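Octaprenyl Pyrophosphate Synthase (PDB 3TC1) probably builds an eight-isoprene prenyl diphosphate by adding isopentenyl diphosphate stepwise to an allylic diphosphate primer. Local coordinates at residues Glu146-Ile158 / Phe220-Glu234. Numbering follows the deposited sequence.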
# COMPACT_ATOMS: atom_id res chain seq x y z
N GLU B 146 11.96 -6.78 17.72
CA GLU B 146 11.35 -6.69 19.05
C GLU B 146 12.35 -7.00 20.16
O GLU B 146 12.14 -6.63 21.31
CB GLU B 146 10.15 -7.63 19.16
CG GLU B 146 8.90 -7.12 18.48
CD GLU B 146 7.68 -7.97 18.79
OE1 GLU B 146 7.36 -8.14 19.99
OE2 GLU B 146 7.05 -8.48 17.84
N CYS B 147 13.43 -7.70 19.82
CA CYS B 147 14.45 -8.04 20.82
C CYS B 147 15.79 -8.23 20.13
O CYS B 147 15.84 -8.44 18.92
CB CYS B 147 14.06 -9.31 21.59
SG CYS B 147 14.09 -10.82 20.61
N PHE B 148 16.87 -8.16 20.89
CA PHE B 148 18.20 -8.34 20.32
C PHE B 148 18.22 -9.64 19.54
O PHE B 148 17.72 -10.66 20.01
CB PHE B 148 19.26 -8.39 21.42
CG PHE B 148 20.65 -8.59 20.91
CD1 PHE B 148 21.41 -7.51 20.45
CD2 PHE B 148 21.20 -9.87 20.84
CE1 PHE B 148 22.69 -7.71 19.94
CE2 PHE B 148 22.47 -10.08 20.33
CZ PHE B 148 23.22 -9.00 19.88
N ASN B 149 18.79 -9.60 18.33
CA ASN B 149 18.88 -10.79 17.49
C ASN B 149 20.32 -11.20 17.18
O ASN B 149 21.10 -10.37 16.72
CB ASN B 149 18.15 -10.57 16.16
CG ASN B 149 18.44 -11.67 15.16
OD1 ASN B 149 18.28 -12.85 15.47
ND2 ASN B 149 18.89 -11.29 13.97
N SER B 150 20.65 -12.46 17.42
CA SER B 150 22.00 -12.95 17.15
C SER B 150 22.01 -13.93 15.97
O SER B 150 23.07 -14.44 15.61
CB SER B 150 22.58 -13.63 18.39
OG SER B 150 21.92 -14.86 18.63
N ASP B 151 20.84 -14.19 15.40
CA ASP B 151 20.73 -15.12 14.27
C ASP B 151 20.99 -14.36 12.98
O ASP B 151 20.12 -13.63 12.50
CB ASP B 151 19.34 -15.75 14.22
CG ASP B 151 19.22 -16.86 13.17
OD1 ASP B 151 20.03 -16.87 12.21
OD2 ASP B 151 18.32 -17.71 13.30
N LYS B 152 22.19 -14.53 12.42
CA LYS B 152 22.54 -13.84 11.19
C LYS B 152 21.65 -14.22 10.00
O LYS B 152 21.47 -13.41 9.09
CB LYS B 152 24.01 -14.09 10.82
CG LYS B 152 24.99 -13.26 11.63
CD LYS B 152 26.40 -13.32 11.07
CE LYS B 152 27.01 -14.71 11.20
NZ LYS B 152 28.46 -14.70 10.86
N GLN B 153 21.12 -15.43 10.00
CA GLN B 153 20.28 -15.85 8.88
C GLN B 153 19.01 -15.02 8.77
O GLN B 153 18.51 -14.77 7.67
CB GLN B 153 19.93 -17.34 8.98
CG GLN B 153 21.15 -18.26 8.98
CD GLN B 153 22.13 -17.94 7.85
OE1 GLN B 153 23.34 -17.80 8.09
NE2 GLN B 153 21.62 -17.83 6.63
N LYS B 154 18.48 -14.57 9.90
CA LYS B 154 17.27 -13.76 9.89
C LYS B 154 17.59 -12.40 9.29
O LYS B 154 16.79 -11.82 8.56
CB LYS B 154 16.71 -13.60 11.30
CG LYS B 154 16.31 -14.91 11.95
CD LYS B 154 15.69 -14.68 13.32
CE LYS B 154 15.40 -16.00 14.02
NZ LYS B 154 14.88 -15.79 15.40
N TYR B 155 18.78 -11.89 9.62
CA TYR B 155 19.25 -10.61 9.13
C TYR B 155 19.37 -10.66 7.61
O TYR B 155 18.89 -9.76 6.90
CB TYR B 155 20.62 -10.29 9.75
CG TYR B 155 21.34 -9.12 9.13
CD1 TYR B 155 20.94 -7.81 9.39
CD2 TYR B 155 22.41 -9.32 8.25
CE1 TYR B 155 21.60 -6.73 8.81
CE2 TYR B 155 23.07 -8.25 7.66
CZ TYR B 155 22.66 -6.96 7.94
OH TYR B 155 23.30 -5.91 7.34
N TRP B 156 20.02 -11.70 7.10
CA TRP B 156 20.21 -11.87 5.66
C TRP B 156 18.87 -11.96 4.92
O TRP B 156 18.73 -11.43 3.82
CB TRP B 156 21.04 -13.12 5.38
CG TRP B 156 22.48 -12.99 5.81
CD1 TRP B 156 23.19 -13.86 6.58
CD2 TRP B 156 23.37 -11.92 5.49
NE1 TRP B 156 24.47 -13.41 6.75
CE2 TRP B 156 24.61 -12.21 6.09
CE3 TRP B 156 23.24 -10.74 4.74
CZ2 TRP B 156 25.72 -11.37 5.98
CZ3 TRP B 156 24.35 -9.90 4.62
CH2 TRP B 156 25.57 -10.22 5.24
N ARG B 157 17.90 -12.62 5.53
CA ARG B 157 16.58 -12.75 4.91
C ARG B 157 15.93 -11.38 4.81
O ARG B 157 15.31 -11.04 3.79
CB ARG B 157 15.70 -13.69 5.74
CG ARG B 157 14.32 -13.89 5.15
CD ARG B 157 13.54 -14.98 5.87
NE ARG B 157 12.23 -15.18 5.26
CZ ARG B 157 11.39 -16.15 5.61
NH1 ARG B 157 11.72 -17.01 6.56
NH2 ARG B 157 10.22 -16.26 5.00
N ILE B 158 16.07 -10.58 5.86
CA ILE B 158 15.50 -9.23 5.86
C ILE B 158 16.17 -8.36 4.81
O ILE B 158 15.48 -7.66 4.06
CB ILE B 158 15.65 -8.56 7.25
CG1 ILE B 158 14.80 -9.32 8.27
CG2 ILE B 158 15.26 -7.09 7.17
CD1 ILE B 158 14.98 -8.84 9.71
N PHE B 220 20.71 0.40 15.90
CA PHE B 220 20.57 -0.36 17.15
C PHE B 220 19.57 0.30 18.09
O PHE B 220 18.79 -0.37 18.78
CB PHE B 220 21.94 -0.49 17.83
CG PHE B 220 22.04 -1.67 18.77
CD1 PHE B 220 21.68 -2.95 18.34
CD2 PHE B 220 22.53 -1.52 20.06
CE1 PHE B 220 21.79 -4.05 19.19
CE2 PHE B 220 22.65 -2.61 20.91
CZ PHE B 220 22.28 -3.88 20.48
N LYS B 221 19.59 1.63 18.12
CA LYS B 221 18.69 2.42 18.94
C LYS B 221 17.24 2.13 18.57
O LYS B 221 16.33 2.26 19.41
CB LYS B 221 19.00 3.91 18.74
CG LYS B 221 18.01 4.87 19.38
CD LYS B 221 18.43 6.32 19.16
CE LYS B 221 18.43 6.68 17.68
NZ LYS B 221 18.92 8.07 17.44
N GLU B 222 17.02 1.75 17.32
CA GLU B 222 15.68 1.44 16.83
C GLU B 222 15.35 -0.05 16.86
O GLU B 222 14.30 -0.46 16.38
CB GLU B 222 15.50 1.94 15.39
CG GLU B 222 15.40 3.44 15.25
CD GLU B 222 15.08 3.85 13.82
OE1 GLU B 222 14.04 3.40 13.29
OE2 GLU B 222 15.87 4.61 13.22
N GLY B 223 16.25 -0.87 17.41
CA GLY B 223 15.99 -2.29 17.49
C GLY B 223 16.51 -3.16 16.35
O GLY B 223 16.25 -4.36 16.33
N LYS B 224 17.25 -2.57 15.42
CA LYS B 224 17.79 -3.34 14.30
C LYS B 224 19.20 -3.83 14.62
O LYS B 224 20.11 -3.01 14.76
CB LYS B 224 17.84 -2.49 13.03
CG LYS B 224 16.48 -2.03 12.53
CD LYS B 224 16.64 -1.14 11.30
CE LYS B 224 15.31 -0.59 10.84
NZ LYS B 224 15.48 0.39 9.73
N THR B 225 19.39 -5.14 14.73
CA THR B 225 20.71 -5.70 14.99
C THR B 225 21.37 -5.97 13.64
O THR B 225 21.27 -7.08 13.10
CB THR B 225 20.64 -7.01 15.80
OG1 THR B 225 19.83 -6.81 16.97
CG2 THR B 225 22.04 -7.43 16.24
N THR B 226 22.03 -4.95 13.10
CA THR B 226 22.68 -5.04 11.80
C THR B 226 23.98 -5.85 11.82
O THR B 226 24.47 -6.22 12.89
CB THR B 226 22.96 -3.63 11.24
OG1 THR B 226 23.79 -2.90 12.15
CG2 THR B 226 21.65 -2.86 11.07
N LEU B 227 24.53 -6.12 10.64
CA LEU B 227 25.76 -6.92 10.54
C LEU B 227 26.87 -6.54 11.52
O LEU B 227 27.44 -7.41 12.17
CB LEU B 227 26.29 -6.90 9.10
CG LEU B 227 27.38 -7.95 8.81
CD1 LEU B 227 26.90 -9.33 9.24
CD2 LEU B 227 27.73 -7.93 7.32
N PRO B 228 27.21 -5.24 11.63
CA PRO B 228 28.28 -4.88 12.56
C PRO B 228 28.02 -5.43 13.97
O PRO B 228 28.93 -5.95 14.62
CB PRO B 228 28.25 -3.35 12.54
CG PRO B 228 27.81 -3.05 11.13
CD PRO B 228 26.71 -4.06 10.91
N TYR B 229 26.78 -5.31 14.44
CA TYR B 229 26.41 -5.78 15.77
C TYR B 229 26.43 -7.29 15.86
O TYR B 229 26.80 -7.86 16.89
CB TYR B 229 25.02 -5.23 16.14
CG TYR B 229 25.03 -3.73 16.33
CD1 TYR B 229 25.37 -3.17 17.56
CD2 TYR B 229 24.73 -2.87 15.27
CE1 TYR B 229 25.42 -1.78 17.74
CE2 TYR B 229 24.79 -1.48 15.43
CZ TYR B 229 25.13 -0.95 16.67
OH TYR B 229 25.17 0.42 16.83
N LEU B 230 26.04 -7.95 14.77
CA LEU B 230 26.04 -9.41 14.73
C LEU B 230 27.48 -9.93 14.80
O LEU B 230 27.79 -10.83 15.58
CB LEU B 230 25.37 -9.89 13.44
CG LEU B 230 23.85 -9.64 13.43
CD1 LEU B 230 23.31 -9.66 12.00
CD2 LEU B 230 23.18 -10.69 14.31
N LEU B 231 28.35 -9.37 13.97
CA LEU B 231 29.75 -9.79 13.95
C LEU B 231 30.44 -9.47 15.28
O LEU B 231 31.25 -10.25 15.78
CB LEU B 231 30.49 -9.10 12.79
CG LEU B 231 30.02 -9.48 11.38
CD1 LEU B 231 30.80 -8.69 10.34
CD2 LEU B 231 30.21 -10.98 11.17
N LEU B 232 30.11 -8.32 15.86
CA LEU B 232 30.68 -7.93 17.15
C LEU B 232 30.26 -8.91 18.23
O LEU B 232 31.08 -9.40 19.00
CB LEU B 232 30.23 -6.52 17.55
CG LEU B 232 30.73 -6.07 18.94
CD1 LEU B 232 32.26 -6.00 18.93
CD2 LEU B 232 30.14 -4.71 19.30
N TYR B 233 28.96 -9.19 18.29
CA TYR B 233 28.40 -10.10 19.29
C TYR B 233 29.10 -11.46 19.32
O TYR B 233 29.29 -12.05 20.38
CB TYR B 233 26.91 -10.32 19.02
CG TYR B 233 26.25 -11.21 20.05
CD1 TYR B 233 25.93 -10.72 21.32
CD2 TYR B 233 25.98 -12.54 19.77
CE1 TYR B 233 25.37 -11.54 22.28
CE2 TYR B 233 25.42 -13.38 20.73
CZ TYR B 233 25.11 -12.87 21.98
OH TYR B 233 24.54 -13.68 22.93
N GLU B 234 29.46 -11.96 18.14
CA GLU B 234 30.14 -13.24 18.01
C GLU B 234 31.57 -13.25 18.58
O GLU B 234 32.14 -14.31 18.82
CB GLU B 234 30.18 -13.65 16.54
CG GLU B 234 28.85 -14.17 16.00
CD GLU B 234 28.75 -14.08 14.49
OE1 GLU B 234 29.77 -14.28 13.80
OE2 GLU B 234 27.63 -13.81 13.99
O HOH W 1 17.13 -7.07 16.69
O HOH W 2 19.12 -8.83 12.86
O HOH W 3 25.59 -13.50 16.16
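F148 meets two aromatic rings of 220-234, within the all-helical polyprenyl synthase fold. F220 lies at its edge, near the plane, with CE1 3.7 Å from F148 CD1. On the Y233 ring, F148 CE2 lies over one face, offset toward the rim; the two planes stand at 52°. F148 CG is anti to the backbone N (chi1 179°), which carries the ring past T225 to these two partners. Y155 takes the backbone N of L227 over one face, 3.4 Å from its CZ. L230 CD1 approaches the same ring obliquely, 3.5 Å from CG. W156 CH2 is at the edge of Y155, in plane, and also touches L227 CD2.

The contact joins the loop and first turns of helix 152-177 to the loop and helix 227-233. Helix segments 152-158 and 227-233 run nearly antiparallel (167°). T226, just before helix 227-233, has its side chain about 7 Å from a bound magnesium. Y155 OH is hydrogen-bonded to D201 of helix 182-205.

The loop before helix 152-177 is braced from within. N149 OD1 accepts from D151 N, an Asx turn, and N149 ND2 donates to D151 O. ND2 and K154 N reach that oxygen from opposite faces of its plane. A water accepts from ND2 and donates to T225 O, so it ties the two loops. N149 O is buried without a polar partner; L230 CD2 and T225 CG2 crowd it.

At the outer end, the K152 chain bends at chi3 and slides past L230 to E234. NZ makes a salt bridge with E234 OE1 at 3.2 Å, on its syn lone pair. E234 OE2 accepts a hydrogen bond from a second water, 3.0 Å away, which also donates to S150 O.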